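Long-range contacts in probable porin (Pseudomonas aeruginosa, PDB 4FSP), which probably forms a channel through the outer membrane for small solutes, as a beta-barrel porin of the OprD family: residues L67-G78 against D104-R115; P142-L150 against N161-S169. All coordinates share one frame; numbering follows the deposited sequence.

Interaction 1: L67-G78 against D104-R115. With C8E ((hydroxyethyloxy)tri(ethyloxy)octane), chain H; C8E ((hydroxyethyloxy)tri(ethyloxy)octane), chain D.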
# COMPACT_ATOMS: atom_id res chain seq x y z
N LEU A 67 1.55 24.97 -19.79
CA LEU A 67 1.73 23.52 -19.75
C LEU A 67 3.20 23.18 -19.44
O LEU A 67 4.11 23.40 -20.26
CB LEU A 67 1.29 22.89 -21.09
CG LEU A 67 1.52 21.37 -21.16
CD1 LEU A 67 0.67 20.66 -20.14
CD2 LEU A 67 1.22 20.84 -22.55
N GLY A 68 3.44 22.67 -18.25
CA GLY A 68 4.81 22.38 -17.83
C GLY A 68 5.15 20.92 -17.99
O GLY A 68 4.30 20.04 -17.79
N VAL A 69 6.40 20.66 -18.38
CA VAL A 69 6.87 19.29 -18.60
C VAL A 69 7.96 18.94 -17.58
O VAL A 69 8.82 19.76 -17.26
CB VAL A 69 7.44 19.13 -20.03
CG1 VAL A 69 7.76 17.67 -20.30
CG2 VAL A 69 6.45 19.64 -21.05
N GLY A 70 7.92 17.71 -17.08
CA GLY A 70 8.93 17.26 -16.13
C GLY A 70 9.33 15.81 -16.29
O GLY A 70 8.76 15.07 -17.10
N LEU A 71 10.32 15.39 -15.51
CA LEU A 71 10.84 14.03 -15.58
C LEU A 71 11.23 13.52 -14.20
O LEU A 71 11.99 14.18 -13.49
CB LEU A 71 12.06 14.00 -16.50
CG LEU A 71 12.83 12.67 -16.56
CD1 LEU A 71 11.97 11.58 -17.17
CD2 LEU A 71 14.12 12.83 -17.36
N ASP A 72 10.69 12.37 -13.80
CA ASP A 72 11.16 11.65 -12.61
C ASP A 72 11.95 10.44 -13.05
O ASP A 72 11.68 9.83 -14.11
CB ASP A 72 10.00 11.18 -11.70
CG ASP A 72 9.16 12.33 -11.19
OD1 ASP A 72 9.64 13.48 -11.24
OD2 ASP A 72 8.01 12.08 -10.73
N LEU A 73 12.93 10.07 -12.23
CA LEU A 73 13.77 8.92 -12.51
C LEU A 73 13.96 8.10 -11.25
O LEU A 73 14.27 8.64 -10.18
CB LEU A 73 15.15 9.37 -13.02
CG LEU A 73 15.21 9.81 -14.47
CD1 LEU A 73 16.59 10.37 -14.80
CD2 LEU A 73 14.91 8.61 -15.33
N LEU A 74 13.77 6.79 -11.37
CA LEU A 74 14.05 5.87 -10.28
C LEU A 74 15.16 4.91 -10.68
O LEU A 74 14.98 4.06 -11.57
CB LEU A 74 12.80 5.09 -9.90
CG LEU A 74 11.88 5.64 -8.80
CD1 LEU A 74 10.73 4.68 -8.51
CD2 LEU A 74 12.67 5.93 -7.52
N GLY A 75 16.32 5.04 -10.04
CA GLY A 75 17.41 4.12 -10.27
C GLY A 75 17.51 3.16 -9.10
O GLY A 75 17.65 3.59 -7.94
N LYS A 76 17.41 1.87 -9.38
CA LYS A 76 17.46 0.86 -8.33
C LYS A 76 18.58 -0.14 -8.57
O LYS A 76 18.74 -0.66 -9.67
CB LYS A 76 16.11 0.14 -8.22
CG LYS A 76 14.94 1.09 -8.02
CD LYS A 76 13.67 0.58 -8.68
CE LYS A 76 13.12 -0.63 -7.97
NZ LYS A 76 11.77 -0.96 -8.50
N LEU A 77 19.36 -0.39 -7.53
CA LEU A 77 20.33 -1.48 -7.55
C LEU A 77 20.09 -2.42 -6.36
O LEU A 77 19.97 -1.97 -5.21
CB LEU A 77 21.76 -0.94 -7.55
CG LEU A 77 22.86 -2.01 -7.65
CD1 LEU A 77 22.78 -2.72 -8.99
CD2 LEU A 77 24.24 -1.39 -7.46
N GLY A 78 19.99 -3.71 -6.64
CA GLY A 78 19.80 -4.71 -5.60
C GLY A 78 20.82 -5.83 -5.68
O GLY A 78 21.07 -6.39 -6.75
N ASP A 104 22.58 -9.66 -8.72
CA ASP A 104 22.67 -8.25 -9.08
C ASP A 104 21.40 -7.81 -9.80
O ASP A 104 21.15 -8.20 -10.94
CB ASP A 104 23.89 -7.99 -9.97
CG ASP A 104 24.26 -6.52 -10.04
OD1 ASP A 104 24.27 -5.86 -8.98
OD2 ASP A 104 24.52 -6.02 -11.16
N TYR A 105 20.61 -6.98 -9.12
CA TYR A 105 19.36 -6.44 -9.65
C TYR A 105 19.53 -4.96 -10.00
O TYR A 105 19.96 -4.16 -9.17
CB TYR A 105 18.26 -6.62 -8.61
CG TYR A 105 16.92 -6.01 -8.97
CD1 TYR A 105 16.47 -4.86 -8.34
CD2 TYR A 105 16.10 -6.60 -9.92
CE1 TYR A 105 15.24 -4.30 -8.66
CE2 TYR A 105 14.88 -6.06 -10.25
CZ TYR A 105 14.45 -4.91 -9.62
OH TYR A 105 13.23 -4.35 -9.94
N ALA A 106 19.21 -4.60 -11.24
CA ALA A 106 19.44 -3.22 -11.68
C ALA A 106 18.32 -2.72 -12.56
O ALA A 106 17.93 -3.36 -13.54
CB ALA A 106 20.78 -3.11 -12.41
N ARG A 107 17.80 -1.54 -12.23
CA ARG A 107 16.68 -1.04 -12.98
C ARG A 107 16.57 0.48 -13.01
O ARG A 107 16.86 1.17 -12.03
CB ARG A 107 15.39 -1.65 -12.42
CG ARG A 107 14.36 -1.89 -13.47
CD ARG A 107 13.37 -2.95 -13.05
NE ARG A 107 12.19 -2.86 -13.89
CZ ARG A 107 11.20 -2.00 -13.66
NH1 ARG A 107 11.27 -1.19 -12.61
NH2 ARG A 107 10.15 -1.96 -14.46
N LEU A 108 16.11 1.00 -14.15
CA LEU A 108 15.92 2.43 -14.31
C LEU A 108 14.49 2.69 -14.76
O LEU A 108 14.08 2.23 -15.83
CB LEU A 108 16.90 2.98 -15.34
CG LEU A 108 17.65 4.26 -14.98
CD1 LEU A 108 18.36 4.83 -16.20
CD2 LEU A 108 16.71 5.28 -14.37
N ASP A 109 13.72 3.43 -13.97
CA ASP A 109 12.35 3.77 -14.38
C ASP A 109 12.14 5.26 -14.57
O ASP A 109 12.36 6.05 -13.64
CB ASP A 109 11.33 3.23 -13.40
CG ASP A 109 11.18 1.73 -13.48
OD1 ASP A 109 10.71 1.24 -14.52
OD2 ASP A 109 11.54 1.03 -12.50
N ALA A 110 11.70 5.63 -15.77
CA ALA A 110 11.48 7.02 -16.12
C ALA A 110 10.00 7.34 -16.09
O ALA A 110 9.16 6.49 -16.42
CB ALA A 110 12.05 7.32 -17.51
N THR A 111 9.67 8.57 -15.74
CA THR A 111 8.29 9.02 -15.76
C THR A 111 8.24 10.44 -16.30
O THR A 111 8.84 11.36 -15.73
CB THR A 111 7.68 8.99 -14.33
OG1 THR A 111 7.86 7.69 -13.76
CG2 THR A 111 6.18 9.34 -14.37
N ALA A 112 7.56 10.62 -17.43
CA ALA A 112 7.26 11.96 -17.91
C ALA A 112 6.10 12.52 -17.08
O ALA A 112 5.14 11.80 -16.72
CB ALA A 112 6.91 11.95 -19.39
N LYS A 113 6.18 13.80 -16.75
CA LYS A 113 5.08 14.44 -16.05
C LYS A 113 4.67 15.75 -16.74
O LYS A 113 5.51 16.57 -17.09
CB LYS A 113 5.38 14.62 -14.56
CG LYS A 113 6.61 15.46 -14.23
CD LYS A 113 7.04 15.31 -12.76
CE LYS A 113 8.25 16.20 -12.48
NZ LYS A 113 8.79 16.06 -11.08
N LEU A 114 3.36 15.88 -16.96
CA LEU A 114 2.80 17.10 -17.52
C LEU A 114 1.86 17.75 -16.51
O LEU A 114 1.08 17.09 -15.82
CB LEU A 114 2.03 16.83 -18.81
CG LEU A 114 2.76 16.31 -20.06
CD1 LEU A 114 1.72 15.98 -21.12
CD2 LEU A 114 3.71 17.34 -20.60
N ARG A 115 1.93 19.07 -16.47
CA ARG A 115 1.27 19.84 -15.46
C ARG A 115 0.55 21.01 -16.15
O ARG A 115 1.15 21.76 -16.92
CB ARG A 115 2.34 20.30 -14.48
CG ARG A 115 1.85 20.90 -13.23
CD ARG A 115 1.92 20.01 -12.00
NE ARG A 115 1.04 20.69 -11.04
CZ ARG A 115 1.44 21.51 -10.08
NH1 ARG A 115 2.74 21.69 -9.86
NH2 ARG A 115 0.54 22.12 -9.31
C2 C8E H . 19.67 -3.00 -18.20
C3 C8E H . 19.70 -2.48 -16.77
C4 C8E H . 19.45 -0.99 -16.74
C5 C8E H . 20.52 -0.26 -15.95
C6 C8E H . 19.99 0.13 -14.57
C7 C8E H . 20.95 1.05 -13.83
C8 C8E H . 20.26 1.77 -12.67
O9 C8E H . 21.00 1.61 -11.48
C10 C8E H . 21.09 2.81 -10.73
C11 C8E H . 21.38 2.47 -9.27
O12 C8E H . 21.82 3.66 -8.66
C13 C8E H . 21.97 3.59 -7.26
C14 C8E H . 23.01 4.64 -6.89
C1 C8E D . 5.54 16.55 -24.48
C2 C8E D . 4.68 17.72 -24.96
C3 C8E D . 5.05 18.99 -24.21
C4 C8E D . 5.16 20.18 -25.16
C5 C8E D . 5.30 21.50 -24.39
C6 C8E D . 4.45 22.59 -25.04
C7 C8E D . 4.22 23.76 -24.09
C8 C8E D . 5.48 24.61 -23.92
O9 C8E D . 5.14 25.96 -24.11
C10 C8E D . 4.08 26.38 -23.27
O HOH W 1 7.16 13.77 -9.13
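Asp-72 and Lys-113 form the salt bridge of this antiparallel strand pair, OD1 to NZ 2.7 Å, the ammonium meeting the syn lone pair of the carboxylate oxygen. Lys-113 sets out with CG between its backbone N and carbonyl carbon (chi1 59°), which lays CG 3.5 Å from Gly-70 CA. Glycine suits that place because the lysine stem passes over its bare backbone before running on, extended, to the aspartate. Water 1 donates to the other oxygen, Asp-72 OD2, and NZ is also bonded to the carbonyl of Ser-60.

Paired backbone hydrogen bonds join the strands from Gly-68 with Arg-115 to Gly-78 with Tyr-105; Lys-76 N to Arg-107 O measures 2.8 Å at 172°.

Apolar contacts occupy the other face. Val-69 CG2 flanks Leu-114 CD2 at 3.6 Å and also meets C3 of detergent chain D at 3.5 Å. Leu-73 CD2 rests against Ala-110 CB (3.8 Å) and Leu-108. Gly-75, without a side chain, admits C10 of detergent chain H to 3.9 Å from its CA.

Alternation thus sorts the chemistry: an apolar face that two detergent molecules touch, consistent with the membrane side, and a mostly polar face that probably looks into the barrel.

Interaction 2: P142-L150 against N161-S169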
# COMPACT_ATOMS: atom_id res chain seq x y z
N PRO A 142 9.31 -1.29 -3.85
CA PRO A 142 7.93 -1.50 -4.31
C PRO A 142 7.90 -1.73 -5.81
O PRO A 142 8.78 -1.20 -6.49
CB PRO A 142 7.23 -0.18 -3.97
CG PRO A 142 8.32 0.83 -4.00
CD PRO A 142 9.57 0.13 -3.53
N GLN A 143 6.95 -2.50 -6.33
CA GLN A 143 6.85 -2.73 -7.77
C GLN A 143 6.59 -1.42 -8.52
O GLN A 143 5.88 -0.53 -8.02
CB GLN A 143 5.74 -3.72 -8.10
CG GLN A 143 6.08 -5.16 -7.81
CD GLN A 143 7.43 -5.57 -8.38
OE1 GLN A 143 8.44 -5.58 -7.67
NE2 GLN A 143 7.45 -5.92 -9.67
N VAL A 144 7.16 -1.30 -9.72
CA VAL A 144 6.83 -0.18 -10.60
C VAL A 144 5.94 -0.64 -11.74
O VAL A 144 6.26 -1.62 -12.41
CB VAL A 144 8.08 0.49 -11.17
CG1 VAL A 144 7.68 1.68 -12.04
CG2 VAL A 144 8.97 0.95 -10.03
N PHE A 145 4.82 0.05 -11.93
CA PHE A 145 3.87 -0.26 -12.99
C PHE A 145 4.08 0.71 -14.15
O PHE A 145 4.44 1.86 -13.94
CB PHE A 145 2.42 -0.14 -12.47
CG PHE A 145 2.04 -1.19 -11.43
CD1 PHE A 145 2.47 -1.07 -10.11
CD2 PHE A 145 1.26 -2.28 -11.77
CE1 PHE A 145 2.14 -2.03 -9.16
CE2 PHE A 145 0.92 -3.25 -10.82
CZ PHE A 145 1.37 -3.13 -9.52
N GLN A 146 3.86 0.25 -15.37
CA GLN A 146 3.94 1.15 -16.52
C GLN A 146 2.53 1.53 -16.93
O GLN A 146 1.63 0.70 -16.93
CB GLN A 146 4.66 0.51 -17.72
CG GLN A 146 6.12 0.09 -17.46
CD GLN A 146 7.03 1.25 -17.11
OE1 GLN A 146 6.89 2.35 -17.66
NE2 GLN A 146 7.98 1.02 -16.21
N GLY A 147 2.35 2.80 -17.28
CA GLY A 147 1.10 3.26 -17.84
C GLY A 147 1.00 4.77 -17.79
O GLY A 147 2.01 5.48 -17.92
N ALA A 148 -0.22 5.27 -17.63
CA ALA A 148 -0.48 6.70 -17.59
C ALA A 148 -1.50 6.95 -16.51
O ALA A 148 -2.48 6.21 -16.39
CB ALA A 148 -1.02 7.17 -18.93
N LEU A 149 -1.28 7.99 -15.73
CA LEU A 149 -2.20 8.31 -14.64
C LEU A 149 -2.47 9.80 -14.62
O LEU A 149 -1.54 10.61 -14.56
CB LEU A 149 -1.61 7.86 -13.31
CG LEU A 149 -2.42 8.20 -12.06
CD1 LEU A 149 -3.80 7.53 -12.11
CD2 LEU A 149 -1.65 7.80 -10.80
N LEU A 150 -3.75 10.17 -14.67
CA LEU A 150 -4.14 11.56 -14.65
C LEU A 150 -4.83 11.86 -13.34
O LEU A 150 -5.76 11.15 -12.93
CB LEU A 150 -5.10 11.85 -15.82
CG LEU A 150 -5.75 13.24 -15.85
CD1 LEU A 150 -4.71 14.32 -16.18
CD2 LEU A 150 -6.87 13.28 -16.88
N ASN A 161 -9.19 11.07 -10.47
CA ASN A 161 -8.11 10.41 -11.16
C ASN A 161 -8.64 9.42 -12.17
O ASN A 161 -9.77 8.95 -12.06
CB ASN A 161 -7.21 9.70 -10.17
CG ASN A 161 -7.95 8.63 -9.42
OD1 ASN A 161 -8.74 8.93 -8.52
ND2 ASN A 161 -7.72 7.38 -9.82
N LEU A 162 -7.80 9.13 -13.15
CA LEU A 162 -8.11 8.23 -14.24
C LEU A 162 -6.77 7.64 -14.67
O LEU A 162 -5.77 8.36 -14.75
CB LEU A 162 -8.68 9.06 -15.38
CG LEU A 162 -9.16 8.28 -16.60
CD1 LEU A 162 -10.37 7.45 -16.21
CD2 LEU A 162 -9.48 9.24 -17.75
N GLY A 163 -6.73 6.34 -14.94
CA GLY A 163 -5.46 5.73 -15.29
C GLY A 163 -5.56 4.43 -16.06
O GLY A 163 -6.62 3.78 -16.09
N ARG A 164 -4.46 4.04 -16.70
CA ARG A 164 -4.37 2.75 -17.36
C ARG A 164 -2.96 2.21 -17.25
O ARG A 164 -2.00 2.90 -17.60
CB ARG A 164 -4.82 2.83 -18.82
CG ARG A 164 -4.55 1.55 -19.62
CD ARG A 164 -5.14 1.61 -21.03
NE ARG A 164 -6.40 0.88 -21.12
CZ ARG A 164 -6.84 0.25 -22.20
NH1 ARG A 164 -6.13 0.27 -23.32
NH2 ARG A 164 -7.99 -0.40 -22.17
N LEU A 165 -2.83 0.99 -16.74
CA LEU A 165 -1.54 0.35 -16.55
C LEU A 165 -1.41 -0.82 -17.50
O LEU A 165 -2.42 -1.44 -17.86
CB LEU A 165 -1.40 -0.14 -15.12
CG LEU A 165 -1.84 0.88 -14.08
CD1 LEU A 165 -1.74 0.27 -12.70
CD2 LEU A 165 -0.98 2.11 -14.19
N THR A 166 -0.19 -1.12 -17.93
CA THR A 166 0.02 -2.16 -18.94
C THR A 166 1.09 -3.18 -18.60
O THR A 166 1.20 -4.19 -19.30
CB THR A 166 0.40 -1.56 -20.29
OG1 THR A 166 1.70 -0.96 -20.18
CG2 THR A 166 -0.61 -0.51 -20.74
N GLU A 167 1.87 -2.93 -17.55
CA GLU A 167 3.02 -3.79 -17.19
C GLU A 167 3.42 -3.65 -15.72
O GLU A 167 3.20 -2.61 -15.11
CB GLU A 167 4.25 -3.46 -18.05
CG GLU A 167 4.22 -3.96 -19.49
CD GLU A 167 5.44 -3.52 -20.29
OE1 GLU A 167 5.92 -2.39 -20.07
OE2 GLU A 167 5.91 -4.31 -21.14
N VAL A 168 4.02 -4.71 -15.18
CA VAL A 168 4.62 -4.69 -13.84
C VAL A 168 6.11 -5.04 -13.91
O VAL A 168 6.54 -5.81 -14.77
CB VAL A 168 3.99 -5.71 -12.88
CG1 VAL A 168 3.67 -5.07 -11.54
CG2 VAL A 168 2.76 -6.37 -13.50
N SER A 169 6.90 -4.50 -12.99
CA SER A 169 8.33 -4.80 -12.94
C SER A 169 8.62 -6.25 -12.55
O SER A 169 7.95 -6.82 -11.68
CB SER A 169 9.04 -3.84 -11.97
OG SER A 169 8.33 -3.67 -10.76
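A beta hairpin of the barrel wall, 148-150 against 161-165, forms the regular part of this antiparallel contact; before the corner at Gly-147 the chain leaves that line, and a beta bulge sets Thr-166 and Glu-167 opposite Gln-146. In the hairpin Leu-150 and Leu-162 exchange backbone bonds, Leu-150 N to Leu-162 O being 2.7 Å and nearly straight at 175°. Ala-148 and Arg-164 form the next bonded pair. Between them Leu-149, with CG anti to its backbone N (chi1 176°), swings CD1 over the neighbouring strand to 3.4 Å from Leu-162 O; the bare CA of Gly-163 accommodates it.

The corner calls for glycine: a side chain on Gly-147 would run into Arg-164 O, which lies 3.1 Å from its CA, and into the carbonyl of Gln-146. At the bulge Gln-146 N donates to Glu-167 O, while Gln-146 O accepts from Thr-166 N at 2.8 Å.

Past the bulge, Val-168 CG1 sits over one face of the Phe-145 ring as a CH-pi contact, 3.7 Å from the centroid and displaced toward the rim. Leu-165 CD1 approaches the same ring obliquely, 4.0 Å from CD2, and Pro-128, Ile-133 and Leu-179 pack around the phenyl group. At the far end Ser-169 OG accepts from Val-144 N (2.8 Å), though Ser-169 is poorly ordered.

Backbone bonding therefore continues past the corner but less regularly, the bulge shifting the register by one residue; the Phe-145 packing and the serine hydroxyl add to those bonds.

Overall arrangement
The two contacts follow each other along the chain, their centres about 13 Å apart, and both reach the same sheet. Strand 119-123 joins them, pairing with strand 105-116 on one edge and with strand 148-152 on the other. They also touch directly across side chains: Gln-146 NE2 of interaction 2 lies 3.2 Å from Asp-109 OD1 of interaction 1, a weak polar contact at most, and Val-144 rests against the same aspartate. Lys-76 NZ lies 3.6 Å from Pro-142 O. The mostly polar face of interaction 1 thus meets the irregular end of interaction 2, whereas detergent touches parts of the apolar face of interaction 1.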